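Local coordinates for cobalamin biosynthesis protein (cbiD) (Archaeoglobus fulgidus, PDB 1SR8) that probably catalyses the S-adenosylmethionine-dependent methylation of C-1 in cobalt-precorrin-5B, giving cobalt-precorrin-6A on the anaerobic route to cobalamin, at residues L2-E7 with L38-T43; G185-V190 with T215-W220; E191-K196 with P232-V237; H238-L243 with E269-E274. All coordinates share one frame; numbering follows the deposited sequence.

Contact 1: residues L2-E7 with L38-T43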
loop_
_atom_site.group_PDB
_atom_site.type_symbol
_atom_site.label_atom_id
_atom_site.label_comp_id
_atom_site.label_asym_id
_atom_site.label_seq_id
_atom_site.Cartn_x
_atom_site.Cartn_y
_atom_site.Cartn_z
ATOM N N LEU A 2 6.439 -18.217 11.024
ATOM C CA LEU A 2 6.218 -16.781 10.891
ATOM C C LEU A 2 5.707 -16.445 9.484
ATOM O O LEU A 2 6.420 -16.604 8.497
ATOM C CB LEU A 2 7.531 -16.041 11.182
ATOM C CG LEU A 2 7.519 -14.523 11.345
ATOM C CD1 LEU A 2 6.508 -14.121 12.400
ATOM C CD2 LEU A 2 8.905 -14.060 11.730
ATOM N N ILE A 3 4.463 -15.985 9.409
ATOM C CA ILE A 3 3.827 -15.638 8.140
ATOM C C ILE A 3 3.644 -14.127 7.994
ATOM O O ILE A 3 3.220 -13.452 8.937
ATOM C CB ILE A 3 2.420 -16.309 8.027
ATOM C CG1 ILE A 3 2.557 -17.796 7.689
ATOM C CG2 ILE A 3 1.579 -15.622 6.950
ATOM C CD1 ILE A 3 3.307 -18.594 8.694
ATOM N N ASP A 4 3.960 -13.592 6.816
ATOM C CA ASP A 4 3.768 -12.166 6.583
ATOM C C ASP A 4 2.268 -11.915 6.698
ATOM O O ASP A 4 1.482 -12.600 6.050
ATOM C CB ASP A 4 4.227 -11.780 5.192
ATOM C CG ASP A 4 4.132 -10.300 4.961
ATOM O OD1 ASP A 4 5.012 -9.568 5.462
ATOM O OD2 ASP A 4 3.166 -9.868 4.299
ATOM N N PRO A 5 1.849 -10.933 7.519
ATOM C CA PRO A 5 0.415 -10.659 7.673
ATOM C C PRO A 5 -0.317 -10.112 6.451
ATOM O O PRO A 5 -1.541 -10.140 6.403
ATOM C CB PRO A 5 0.377 -9.694 8.856
ATOM C CG PRO A 5 1.644 -8.955 8.719
ATOM C CD PRO A 5 2.642 -10.036 8.375
ATOM N N ILE A 6 0.420 -9.626 5.460
ATOM C CA ILE A 6 -0.202 -9.070 4.263
ATOM C C ILE A 6 -0.119 -9.997 3.057
ATOM O O ILE A 6 -1.153 -10.373 2.488
ATOM C CB ILE A 6 0.428 -7.711 3.890
ATOM C CG1 ILE A 6 0.199 -6.710 5.018
ATOM C CG2 ILE A 6 -0.187 -7.171 2.600
ATOM C CD1 ILE A 6 0.994 -5.457 4.839
ATOM N N GLU A 7 1.096 -10.380 2.670
ATOM C CA GLU A 7 1.251 -11.249 1.518
ATOM C C GLU A 7 1.135 -12.725 1.857
ATOM O O GLU A 7 1.096 -13.564 0.966
ATOM C CB GLU A 7 2.562 -10.969 0.809
ATOM C CG GLU A 7 2.479 -11.284 -0.659
ATOM C CD GLU A 7 3.584 -10.648 -1.458
ATOM O OE1 GLU A 7 3.900 -9.461 -1.230
ATOM O OE2 GLU A 7 4.131 -11.332 -2.339
ATOM N N LEU A 38 13.520 -5.029 5.963
ATOM C CA LEU A 38 13.187 -4.027 4.955
ATOM C C LEU A 38 11.966 -3.357 5.580
ATOM O O LEU A 38 11.108 -4.031 6.157
ATOM C CB LEU A 38 12.814 -4.653 3.607
ATOM C CG LEU A 38 13.950 -4.894 2.609
ATOM C CD1 LEU A 38 13.421 -5.617 1.378
ATOM C CD2 LEU A 38 14.563 -3.572 2.210
ATOM N N ARG A 39 11.903 -2.034 5.493
ATOM C CA ARG A 39 10.799 -1.280 6.080
ATOM C C ARG A 39 9.675 -0.964 5.081
ATOM O O ARG A 39 9.921 -0.434 4.000
ATOM C CB ARG A 39 11.340 0.031 6.692
ATOM C CG ARG A 39 12.377 -0.159 7.814
ATOM C CD ARG A 39 13.356 1.025 7.919
ATOM N NE ARG A 39 13.045 1.973 8.997
ATOM C CZ ARG A 39 13.313 1.787 10.296
ATOM N NH1 ARG A 39 13.910 0.674 10.715
ATOM N NH2 ARG A 39 12.988 2.723 11.186
ATOM N N ARG A 40 8.447 -1.317 5.446
ATOM C CA ARG A 40 7.292 -1.006 4.610
ATOM C C ARG A 40 6.876 0.421 4.971
ATOM O O ARG A 40 7.182 0.906 6.064
ATOM C CB ARG A 40 6.112 -1.935 4.920
ATOM C CG ARG A 40 6.247 -3.345 4.394
ATOM C CD ARG A 40 4.916 -3.800 3.823
ATOM N NE ARG A 40 4.969 -5.146 3.268
ATOM C CZ ARG A 40 4.923 -6.258 3.995
ATOM N NH1 ARG A 40 4.822 -6.183 5.314
ATOM N NH2 ARG A 40 4.969 -7.446 3.403
ATOM N N GLY A 41 6.175 1.090 4.063
ATOM C CA GLY A 41 5.714 2.438 4.346
ATOM C C GLY A 41 4.212 2.416 4.530
ATOM O O GLY A 41 3.612 1.344 4.613
ATOM N N ILE A 42 3.603 3.594 4.624
ATOM C CA ILE A 42 2.154 3.698 4.755
ATOM C C ILE A 42 1.667 4.431 3.516
ATOM O O ILE A 42 2.337 5.340 3.020
ATOM C CB ILE A 42 1.715 4.490 6.013
ATOM C CG1 ILE A 42 2.417 5.854 6.052
ATOM C CG2 ILE A 42 1.982 3.659 7.264
ATOM C CD1 ILE A 42 1.868 6.808 7.105
ATOM N N THR A 43 0.511 4.029 3.005
ATOM C CA THR A 43 -0.050 4.653 1.815
ATOM C C THR A 43 -0.655 6.034 2.105
ATOM O O THR A 43 -0.814 6.428 3.258
ATOM C CB THR A 43 -1.179 3.799 1.240
ATOM O OG1 THR A 43 -2.154 3.584 2.264
ATOM C CG2 THR A 43 -0.658 2.474 0.746
HETATM O O HOH W 1 5.280 -8.588 0.876
#
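Asp4 and Arg40 come from opposite directions into a buried salt bridge, with Arg40 NH2 3.0 Å from Asp4 OD1. The N-H points almost straight at the oxygen (163°), and OD1 lies close to the guanidinium plane, so the arginine offers its edge. The carboxylate does not lie flat against that edge: the two planes are 61° apart, and OD1 is met on its syn side but tilted out of the carboxylate plane. Arg40 NH1 adds a weak bond to the same Asp4 OD1 at 3.4 Å. One guanidinium face is covered by Ile6, whose CD1 sits 3.9 Å above the plane and toward the rim. Water 1 also lies at this edge, in the guanidinium plane: it accepts from Arg40 NH2 at 2.8 Å and donates to Glu7 OE1 at 2.7 Å, joining two opposite charges that do not touch. Glu7 OE1 also pairs with Lys201.

Beyond this shell, Asp4 OD2 is held by its own backbone. Glu7 N reaches its anti lone pair at 2.7 Å, while Ile6 N comes from above the carboxylate plane at 3.0 Å from Asp4 OD2. With Asp4 CG anti to the backbone N (chi1 -176°), OD2 takes both backbone N-H groups of the turn, while OD1 takes the arginine's hydrogen bonds. OD1 also bonds Tyr11 OH. Arg40 is gripped further by Gly28 O at NH1 and by Glu191 OE1 at NE. The arrangement is an Asx turn in the N-terminal loop, salt-bridged to an arginine at the break in strand 36-42 of the three-stranded antiparallel sheet.

Contact 2: residues G185-V190 with T215-W220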
loop_
_atom_site.group_PDB
_atom_site.type_symbol
_atom_site.label_atom_id
_atom_site.label_comp_id
_atom_site.label_asym_id
_atom_site.label_seq_id
_atom_site.Cartn_x
_atom_site.Cartn_y
_atom_site.Cartn_z
ATOM N N GLY A 185 -4.462 2.971 -1.836
ATOM C CA GLY A 185 -3.780 1.965 -1.043
ATOM C C GLY A 185 -4.657 0.751 -0.831
ATOM O O GLY A 185 -5.576 0.786 -0.013
ATOM N N THR A 186 -4.372 -0.325 -1.562
ATOM C CA THR A 186 -5.165 -1.544 -1.453
ATOM C C THR A 186 -4.980 -2.288 -0.137
ATOM O O THR A 186 -5.930 -2.875 0.364
ATOM C CB THR A 186 -4.869 -2.518 -2.615
ATOM O OG1 THR A 186 -3.451 -2.633 -2.795
ATOM C CG2 THR A 186 -5.522 -2.025 -3.905
ATOM N N THR A 187 -3.773 -2.268 0.423
ATOM C CA THR A 187 -3.524 -2.962 1.689
ATOM C C THR A 187 -3.375 -1.996 2.856
ATOM O O THR A 187 -3.614 -2.357 3.998
ATOM C CB THR A 187 -2.234 -3.807 1.636
ATOM O OG1 THR A 187 -1.107 -2.944 1.432
ATOM C CG2 THR A 187 -2.293 -4.799 0.510
ATOM N N GLY A 188 -2.972 -0.768 2.548
ATOM C CA GLY A 188 -2.752 0.241 3.566
ATOM C C GLY A 188 -1.253 0.455 3.741
ATOM O O GLY A 188 -0.817 1.417 4.367
ATOM N N PHE A 189 -0.458 -0.441 3.166
ATOM C CA PHE A 189 0.996 -0.364 3.288
ATOM C C PHE A 189 1.663 -0.144 1.942
ATOM O O PHE A 189 1.094 -0.474 0.895
ATOM C CB PHE A 189 1.542 -1.663 3.898
ATOM C CG PHE A 189 1.041 -1.944 5.288
ATOM C CD1 PHE A 189 1.832 -1.667 6.396
ATOM C CD2 PHE A 189 -0.221 -2.490 5.491
ATOM C CE1 PHE A 189 1.375 -1.933 7.688
ATOM C CE2 PHE A 189 -0.690 -2.760 6.774
ATOM C CZ PHE A 189 0.109 -2.481 7.876
ATOM N N VAL A 190 2.870 0.419 1.979
ATOM C CA VAL A 190 3.650 0.662 0.774
ATOM C C VAL A 190 4.731 -0.418 0.695
ATOM O O VAL A 190 5.549 -0.546 1.601
ATOM C CB VAL A 190 4.316 2.063 0.806
ATOM C CG1 VAL A 190 5.321 2.198 -0.326
ATOM C CG2 VAL A 190 3.263 3.139 0.669
ATOM N N THR A 215 1.215 -8.967 -10.505
ATOM C CA THR A 215 1.612 -7.565 -10.661
ATOM C C THR A 215 1.203 -6.624 -9.522
ATOM O O THR A 215 1.835 -5.586 -9.308
ATOM C CB THR A 215 1.067 -6.977 -11.988
ATOM O OG1 THR A 215 -0.345 -7.197 -12.067
ATOM C CG2 THR A 215 1.740 -7.624 -13.171
ATOM N N GLY A 216 0.153 -6.979 -8.796
ATOM C CA GLY A 216 -0.287 -6.134 -7.708
ATOM C C GLY A 216 -1.245 -6.872 -6.804
ATOM O O GLY A 216 -1.476 -8.070 -6.985
ATOM N N ARG A 217 -1.818 -6.163 -5.838
ATOM C CA ARG A 217 -2.743 -6.774 -4.899
ATOM C C ARG A 217 -3.988 -7.372 -5.556
ATOM O O ARG A 217 -4.430 -8.442 -5.164
ATOM C CB ARG A 217 -3.156 -5.754 -3.833
ATOM C CG ARG A 217 -4.077 -6.299 -2.733
ATOM C CD ARG A 217 -3.406 -7.407 -1.923
ATOM N NE ARG A 217 -4.194 -7.740 -0.741
ATOM C CZ ARG A 217 -3.719 -8.398 0.312
ATOM N NH1 ARG A 217 -2.457 -8.804 0.325
ATOM N NH2 ARG A 217 -4.492 -8.613 1.367
ATOM N N LYS A 218 -4.562 -6.695 -6.544
ATOM C CA LYS A 218 -5.759 -7.231 -7.188
ATOM C C LYS A 218 -5.436 -8.538 -7.889
ATOM O O LYS A 218 -6.217 -9.487 -7.818
ATOM C CB LYS A 218 -6.342 -6.221 -8.184
ATOM C CG LYS A 218 -6.654 -4.868 -7.533
ATOM C CD LYS A 218 -7.392 -3.898 -8.465
ATOM C CE LYS A 218 -7.033 -2.438 -8.148
ATOM N NZ LYS A 218 -7.336 -2.028 -6.739
ATOM N N ALA A 219 -4.279 -8.578 -8.547
ATOM C CA ALA A 219 -3.809 -9.770 -9.256
ATOM C C ALA A 219 -3.591 -10.905 -8.264
ATOM O O ALA A 219 -3.939 -12.061 -8.522
ATOM C CB ALA A 219 -2.509 -9.470 -9.976
ATOM N N TRP A 220 -3.002 -10.550 -7.130
ATOM C CA TRP A 220 -2.706 -11.483 -6.053
ATOM C C TRP A 220 -3.998 -12.119 -5.552
ATOM O O TRP A 220 -4.050 -13.319 -5.305
ATOM C CB TRP A 220 -2.014 -10.722 -4.919
ATOM C CG TRP A 220 -1.571 -11.552 -3.747
ATOM C CD1 TRP A 220 -0.375 -12.200 -3.602
ATOM C CD2 TRP A 220 -2.290 -11.758 -2.525
ATOM N NE1 TRP A 220 -0.303 -12.786 -2.363
ATOM C CE2 TRP A 220 -1.464 -12.534 -1.681
ATOM C CE3 TRP A 220 -3.549 -11.359 -2.062
ATOM C CZ2 TRP A 220 -1.857 -12.918 -0.394
ATOM C CZ3 TRP A 220 -3.941 -11.740 -0.783
ATOM C CH2 TRP A 220 -3.095 -12.514 0.039
#
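The guanidinium of Arg217 lies between Thr187 and Trp220. Thr187 CG2 is 3.6 Å above one face of its plane, displaced toward the rim, and Trp220 CZ3 is 3.4 Å above the opposite face, over the centre. In return, Arg217 NH1 sits above the rim of the indole face. An ST turn thus meets the first turn of helix 217-226, which is the crossover helix of a beta-alpha-beta unit between parallel strands 210-214 and 231-234. In the ST turn, Phe189 N donates to Thr187 OG1 at 3.1 Å with an angle of 162°. That bond fixes the hydroxyl on the side of its own loop and leaves the methyl, CG2, to face the arginine. Arg217 bends at chi2 (62°), which folds the chain back so that its end reaches Trp220 one turn along the helix; NH1 then finds its strongest partner in Ile6 O. Next along the loop, Thr186 lies obliquely against the aliphatic root of the same arginine, with OG1 3.3 Å from Arg217 CB. Lys218 is the exposed flank: its chain, bent at chi3 and chi4, crosses Thr186 at about a right angle and brings Lys218 NZ to 3.4 Å from Thr186 CG2.

Contact 3: residues E191-K196 with P232-V237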
loop_
_atom_site.group_PDB
_atom_site.type_symbol
_atom_site.label_atom_id
_atom_site.label_comp_id
_atom_site.label_asym_id
_atom_site.label_seq_id
_atom_site.Cartn_x
_atom_site.Cartn_y
_atom_site.Cartn_z
ATOM N N GLU A 191 4.708 -1.214 -0.370
ATOM C CA GLU A 191 5.695 -2.270 -0.562
ATOM C C GLU A 191 7.015 -1.571 -0.918
ATOM O O GLU A 191 7.065 -0.800 -1.881
ATOM C CB GLU A 191 5.249 -3.195 -1.701
ATOM C CG GLU A 191 6.112 -4.439 -1.875
ATOM C CD GLU A 191 5.921 -5.477 -0.771
ATOM O OE1 GLU A 191 5.299 -5.166 0.267
ATOM O OE2 GLU A 191 6.406 -6.618 -0.941
ATOM N N PRO A 192 8.099 -1.837 -0.151
ATOM C CA PRO A 192 9.428 -1.236 -0.356
ATOM C C PRO A 192 10.217 -1.739 -1.557
ATOM O O PRO A 192 11.277 -2.359 -1.416
ATOM C CB PRO A 192 10.135 -1.521 0.957
ATOM C CG PRO A 192 9.613 -2.877 1.292
ATOM C CD PRO A 192 8.129 -2.774 0.989
ATOM N N TRP A 193 9.715 -1.432 -2.745
ATOM C CA TRP A 193 10.358 -1.858 -3.972
ATOM C C TRP A 193 11.763 -1.325 -4.206
ATOM O O TRP A 193 11.975 -0.125 -4.354
ATOM C CB TRP A 193 9.464 -1.516 -5.161
ATOM C CG TRP A 193 8.288 -2.444 -5.246
ATOM C CD1 TRP A 193 6.963 -2.102 -5.260
ATOM C CD2 TRP A 193 8.337 -3.879 -5.310
ATOM N NE1 TRP A 193 6.185 -3.236 -5.329
ATOM C CE2 TRP A 193 7.002 -4.340 -5.361
ATOM C CE3 TRP A 193 9.382 -4.820 -5.330
ATOM C CZ2 TRP A 193 6.682 -5.706 -5.429
ATOM C CZ3 TRP A 193 9.064 -6.180 -5.397
ATOM C CH2 TRP A 193 7.725 -6.606 -5.446
ATOM N N CYS A 194 12.708 -2.263 -4.237
ATOM C CA CYS A 194 14.129 -2.019 -4.479
ATOM C C CYS A 194 14.719 -3.380 -4.879
ATOM O O CYS A 194 14.004 -4.383 -4.904
ATOM C CB CYS A 194 14.806 -1.483 -3.215
ATOM S SG CYS A 194 14.536 -2.458 -1.715
ATOM N N LYS A 195 16.008 -3.428 -5.196
ATOM C CA LYS A 195 16.621 -4.691 -5.594
ATOM C C LYS A 195 16.621 -5.686 -4.448
ATOM O O LYS A 195 16.316 -6.862 -4.637
ATOM C CB LYS A 195 18.055 -4.464 -6.073
ATOM C CG LYS A 195 18.169 -3.422 -7.171
ATOM C CD LYS A 195 19.622 -3.183 -7.565
ATOM C CE LYS A 195 19.833 -1.740 -8.012
ATOM N NZ LYS A 195 19.550 -0.781 -6.894
ATOM N N LYS A 196 16.964 -5.211 -3.256
ATOM C CA LYS A 196 17.002 -6.066 -2.081
ATOM C C LYS A 196 15.670 -6.793 -1.885
ATOM O O LYS A 196 15.652 -7.990 -1.593
ATOM C CB LYS A 196 17.329 -5.235 -0.843
ATOM C CG LYS A 196 17.262 -5.999 0.484
ATOM C CD LYS A 196 18.369 -7.043 0.612
ATOM C CE LYS A 196 18.396 -7.673 2.009
ATOM N NZ LYS A 196 19.542 -8.632 2.150
ATOM N N PRO A 232 0.829 -17.318 -3.924
ATOM C CA PRO A 232 0.750 -15.981 -4.520
ATOM C C PRO A 232 1.758 -14.967 -3.983
ATOM O O PRO A 232 1.876 -14.758 -2.769
ATOM C CB PRO A 232 -0.702 -15.581 -4.264
ATOM C CG PRO A 232 -0.979 -16.199 -2.932
ATOM C CD PRO A 232 -0.305 -17.562 -3.010
ATOM N N PHE A 233 2.477 -14.351 -4.920
ATOM C CA PHE A 233 3.501 -13.351 -4.637
ATOM C C PHE A 233 3.299 -12.138 -5.524
ATOM O O PHE A 233 2.804 -12.256 -6.645
ATOM C CB PHE A 233 4.895 -13.926 -4.910
ATOM C CG PHE A 233 5.347 -14.919 -3.882
ATOM C CD1 PHE A 233 5.824 -14.487 -2.644
ATOM C CD2 PHE A 233 5.243 -16.288 -4.120
ATOM C CE1 PHE A 233 6.184 -15.399 -1.663
ATOM C CE2 PHE A 233 5.602 -17.211 -3.137
ATOM C CZ PHE A 233 6.070 -16.767 -1.913
ATOM N N VAL A 234 3.675 -10.969 -5.020
ATOM C CA VAL A 234 3.565 -9.755 -5.801
ATOM C C VAL A 234 4.971 -9.352 -6.190
ATOM O O VAL A 234 5.806 -9.076 -5.331
ATOM C CB VAL A 234 2.934 -8.607 -5.005
ATOM C CG1 VAL A 234 2.967 -7.338 -5.841
ATOM C CG2 VAL A 234 1.510 -8.952 -4.631
ATOM N N PHE A 235 5.242 -9.334 -7.486
ATOM C CA PHE A 235 6.558 -8.955 -7.971
ATOM C C PHE A 235 6.481 -7.705 -8.837
ATOM O O PHE A 235 7.491 -7.263 -9.391
ATOM C CB PHE A 235 7.181 -10.115 -8.758
ATOM C CG PHE A 235 7.894 -11.109 -7.889
ATOM C CD1 PHE A 235 9.247 -10.966 -7.617
ATOM C CD2 PHE A 235 7.198 -12.158 -7.292
ATOM C CE1 PHE A 235 9.900 -11.852 -6.755
ATOM C CE2 PHE A 235 7.840 -13.044 -6.432
ATOM C CZ PHE A 235 9.195 -12.890 -6.165
ATOM N N GLY A 236 5.283 -7.133 -8.949
ATOM C CA GLY A 236 5.118 -5.941 -9.761
ATOM C C GLY A 236 5.620 -6.134 -11.185
ATOM O O GLY A 236 5.187 -7.047 -11.893
ATOM N N VAL A 237 6.541 -5.284 -11.618
ATOM C CA VAL A 237 7.070 -5.397 -12.966
ATOM C C VAL A 237 8.360 -6.205 -12.989
ATOM O O VAL A 237 8.939 -6.432 -14.054
ATOM C CB VAL A 237 7.335 -4.005 -13.574
ATOM C CG1 VAL A 237 6.045 -3.175 -13.543
ATOM C CG2 VAL A 237 8.458 -3.310 -12.810
#
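Two first torsions bring Trp193 and Val234 together at the end of strand 231-234. In Trp193, chi1 of -74° sets CG anti to the carbonyl carbon, and the indole extends from the loop with its six-membered ring foremost. In Val234, chi1 of 175° sets CG1 anti to the backbone N, from where it reaches Trp193 CZ2 at 4.1 Å. The closest approach involves the backbone instead. Trp193 CH2 comes to 3.1 Å from Val234 O, which lies near the ring plane at its edge. The ring also meets the backbone just after the strand, with CH2 3.6 Å from Phe235 CA and CZ2 4.0 Å from Gly236 N, both at oblique positions. Phe235 directs its own CB away from the tryptophan, so it is the main chain that meets the indole. Gly236, at positive phi (55°), turns the chain with no side chain beside the ring. The contact thereby joins the loop leading into helix 195-204 to an outermost strand of the four-stranded parallel sheet.

One face of the indole is covered from its own segment by Glu191 CG, 3.5 Å above the plane and toward the rim. The loop is bent there by an inverse gamma turn centred on Pro192, closed by Trp193 N donating to Glu191 O at 2.9 Å. Lys201 of helix 195-204 donates to Val234 O and also pairs with Glu191 OE2. The carbonyl oxygen therefore faces a lysine and the edge of an aromatic ring, whose C-H groups carry slight positive charge. The approach is probably favourable electrostatically, adding to dispersion with the valine methyl.

Contact 4: residues H238-L243 with E269-E274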
loop_
_atom_site.group_PDB
_atom_site.type_symbol
_atom_site.label_atom_id
_atom_site.label_comp_id
_atom_site.label_asym_id
_atom_site.label_seq_id
_atom_site.Cartn_x
_atom_site.Cartn_y
_atom_site.Cartn_z
ATOM N N HIS A 238 8.787 -6.653 -11.811
ATOM C CA HIS A 238 10.019 -7.431 -11.663
ATOM C C HIS A 238 9.751 -8.921 -11.867
ATOM O O HIS A 238 10.148 -9.751 -11.050
ATOM C CB HIS A 238 10.596 -7.192 -10.267
ATOM C CG HIS A 238 10.615 -5.749 -9.866
ATOM N ND1 HIS A 238 11.513 -4.842 -10.388
ATOM C CD2 HIS A 238 9.817 -5.045 -9.028
ATOM C CE1 HIS A 238 11.266 -3.644 -9.891
ATOM N NE2 HIS A 238 10.241 -3.739 -9.064
ATOM N N ILE A 239 9.072 -9.238 -12.968
ATOM C CA ILE A 239 8.704 -10.607 -13.325
ATOM C C ILE A 239 9.888 -11.462 -13.755
ATOM O O ILE A 239 9.959 -12.645 -13.410
ATOM C CB ILE A 239 7.656 -10.610 -14.464
ATOM C CG1 ILE A 239 6.319 -10.090 -13.931
ATOM C CG2 ILE A 239 7.490 -12.011 -15.031
ATOM C CD1 ILE A 239 5.231 -9.961 -14.985
ATOM N N ASP A 240 10.808 -10.864 -14.508
ATOM C CA ASP A 240 11.991 -11.573 -14.992
ATOM C C ASP A 240 12.736 -12.214 -13.830
ATOM O O ASP A 240 13.180 -13.362 -13.912
ATOM C CB ASP A 240 12.928 -10.619 -15.742
ATOM C CG ASP A 240 12.306 -10.064 -17.016
ATOM O OD1 ASP A 240 11.795 -10.863 -17.836
ATOM O OD2 ASP A 240 12.338 -8.825 -17.200
ATOM N N GLU A 241 12.875 -11.463 -12.745
ATOM C CA GLU A 241 13.552 -11.976 -11.572
ATOM C C GLU A 241 12.801 -13.164 -10.977
ATOM O O GLU A 241 13.397 -14.188 -10.638
ATOM C CB GLU A 241 13.697 -10.868 -10.531
ATOM C CG GLU A 241 14.826 -9.935 -10.855
ATOM C CD GLU A 241 16.110 -10.704 -11.100
ATOM O OE1 GLU A 241 16.571 -11.400 -10.161
ATOM O OE2 GLU A 241 16.645 -10.626 -12.233
ATOM N N ALA A 242 11.491 -13.018 -10.846
ATOM C CA ALA A 242 10.672 -14.076 -10.297
ATOM C C ALA A 242 10.791 -15.330 -11.159
ATOM O O ALA A 242 10.730 -16.451 -10.650
ATOM C CB ALA A 242 9.223 -13.616 -10.224
ATOM N N LEU A 243 10.972 -15.139 -12.464
ATOM C CA LEU A 243 11.085 -16.267 -13.383
ATOM C C LEU A 243 12.339 -17.124 -13.178
ATOM O O LEU A 243 12.484 -18.172 -13.811
ATOM C CB LEU A 243 11.010 -15.776 -14.831
ATOM C CG LEU A 243 9.614 -15.314 -15.266
ATOM C CD1 LEU A 243 9.655 -14.795 -16.698
ATOM C CD2 LEU A 243 8.631 -16.478 -15.150
ATOM N N GLU A 269 1.999 -12.418 -24.466
ATOM C CA GLU A 269 1.743 -13.785 -24.915
ATOM C C GLU A 269 2.949 -14.392 -25.623
ATOM O O GLU A 269 3.142 -15.608 -25.584
ATOM C CB GLU A 269 0.531 -13.793 -25.839
ATOM C CG GLU A 269 0.565 -12.666 -26.863
ATOM C CD GLU A 269 -0.801 -12.375 -27.459
ATOM O OE1 GLU A 269 -1.746 -12.119 -26.676
ATOM O OE2 GLU A 269 -0.929 -12.398 -28.708
ATOM N N GLU A 270 3.753 -13.553 -26.272
ATOM C CA GLU A 270 4.955 -14.023 -26.958
ATOM C C GLU A 270 6.002 -14.385 -25.908
ATOM O O GLU A 270 6.618 -15.449 -25.970
ATOM C CB GLU A 270 5.512 -12.937 -27.883
ATOM C CG GLU A 270 4.636 -12.633 -29.098
ATOM C CD GLU A 270 5.228 -11.549 -29.992
ATOM O OE1 GLU A 270 6.382 -11.707 -30.458
ATOM O OE2 GLU A 270 4.536 -10.534 -30.227
ATOM N N ARG A 271 6.197 -13.479 -24.949
ATOM C CA ARG A 271 7.140 -13.691 -23.856
ATOM C C ARG A 271 6.661 -14.883 -23.039
ATOM O O ARG A 271 7.466 -15.620 -22.472
ATOM C CB ARG A 271 7.208 -12.452 -22.955
ATOM C CG ARG A 271 8.206 -11.398 -23.398
ATOM C CD ARG A 271 9.629 -11.873 -23.161
ATOM N NE ARG A 271 9.939 -11.985 -21.738
ATOM C CZ ARG A 271 11.059 -12.514 -21.249
ATOM N NH1 ARG A 271 11.985 -12.988 -22.071
ATOM N NH2 ARG A 271 11.258 -12.568 -19.939
ATOM N N ALA A 272 5.343 -15.059 -22.980
ATOM C CA ALA A 272 4.746 -16.164 -22.239
ATOM C C ALA A 272 5.216 -17.500 -22.807
ATOM O O ALA A 272 5.921 -18.257 -22.142
ATOM C CB ALA A 272 3.227 -16.077 -22.300
ATOM N N ARG A 273 4.826 -17.789 -24.042
ATOM C CA ARG A 273 5.223 -19.038 -24.678
ATOM C C ARG A 273 6.739 -19.084 -24.898
ATOM O O ARG A 273 7.316 -20.145 -25.136
ATOM C CB ARG A 273 4.448 -19.224 -26.000
ATOM C CG ARG A 273 3.086 -19.922 -25.799
ATOM C CD ARG A 273 1.890 -19.198 -26.438
ATOM N NE ARG A 273 1.851 -19.335 -27.894
ATOM C CZ ARG A 273 0.811 -19.003 -28.659
ATOM N NH1 ARG A 273 -0.296 -18.511 -28.117
ATOM N NH2 ARG A 273 0.878 -19.163 -29.977
ATOM N N GLU A 274 7.376 -17.925 -24.776
ATOM C CA GLU A 274 8.821 -17.786 -24.947
ATOM C C GLU A 274 9.593 -18.101 -23.659
ATOM O O GLU A 274 10.818 -18.202 -23.666
ATOM C CB GLU A 274 9.118 -16.359 -25.397
ATOM C CG GLU A 274 10.565 -16.021 -25.627
ATOM C CD GLU A 274 10.709 -14.678 -26.316
ATOM O OE1 GLU A 274 10.177 -14.537 -27.441
ATOM O OE2 GLU A 274 11.343 -13.764 -25.740
#
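Asp240 and Arg271 bridge two helices, 239-242 and 265-273, through side-chain ends alone: the nearest CA atoms, those of this pair, are 10.3 Å apart. The close part of the contact is the salt bridge, with Asp240 OD1 2.8 Å from Arg271 NH2. The side chains cross at about a right angle and their flat groups are turned 72° apart, so this is a single-oxygen, single-nitrogen contact, and OD1 approaches the guanidinium obliquely. Arg271 bends at chi2 (-72°) and again at chi3 (-68°), which turns its end toward Asp240. Leu243 CD1 lies 4.2 Å from Arg271 NH2, also at an oblique position. Trp261 of helix 255-262 donates from NE1 to Asp240 OD1, and its side chain also touches Arg271 and Ile239.

The rest is looser: Glu274 is exposed, as is Asp240 despite its close bridge, and little surface, 75 Å² in total, is buried between the segments. Arg271 NH1 has its stronger partner in Glu275 OE2, while the bridge from NH1 to Glu274 OE2, at 3.8 Å, is long. Glu274 OE2 also pairs with Arg267 of helix 265-273.

The result is a network of charges at the surface. One arginine faces three carboxylates, with its two terminal nitrogens dividing the work: NH2 serves the neighbouring helix, and NH1 faces Glu274 and Glu275, just along the sequence from Arg271. Because Asp240 OD1 receives both a cation and an indole N-H, the aspartate is probably stabilised in its charged form.

How the contacts relate
Contacts 1, 2 and 3 form a tight cluster, their centres about 11 Å from one another, while contact 4 lies outward at about 15, 21 and 26 Å, centre to centre, from contacts 3, 2 and 1. Contacts 1 and 2 share the antiparallel sheet, where Val190 N donates to Gly41 O at 2.9 Å. Glu7 ties contact 1 to contact 3, its OE2 2.7 Å from Val234 N, and a weak hydrogen bond from Trp220 NE1 to Pro232 O joins contacts 2 and 3. Contact 4 touches only contact 3: Trp193 CE3 is 3.7 Å from His238 CD2, and Phe235 packs on Ala242. No substrate or cofactor is part of any of them.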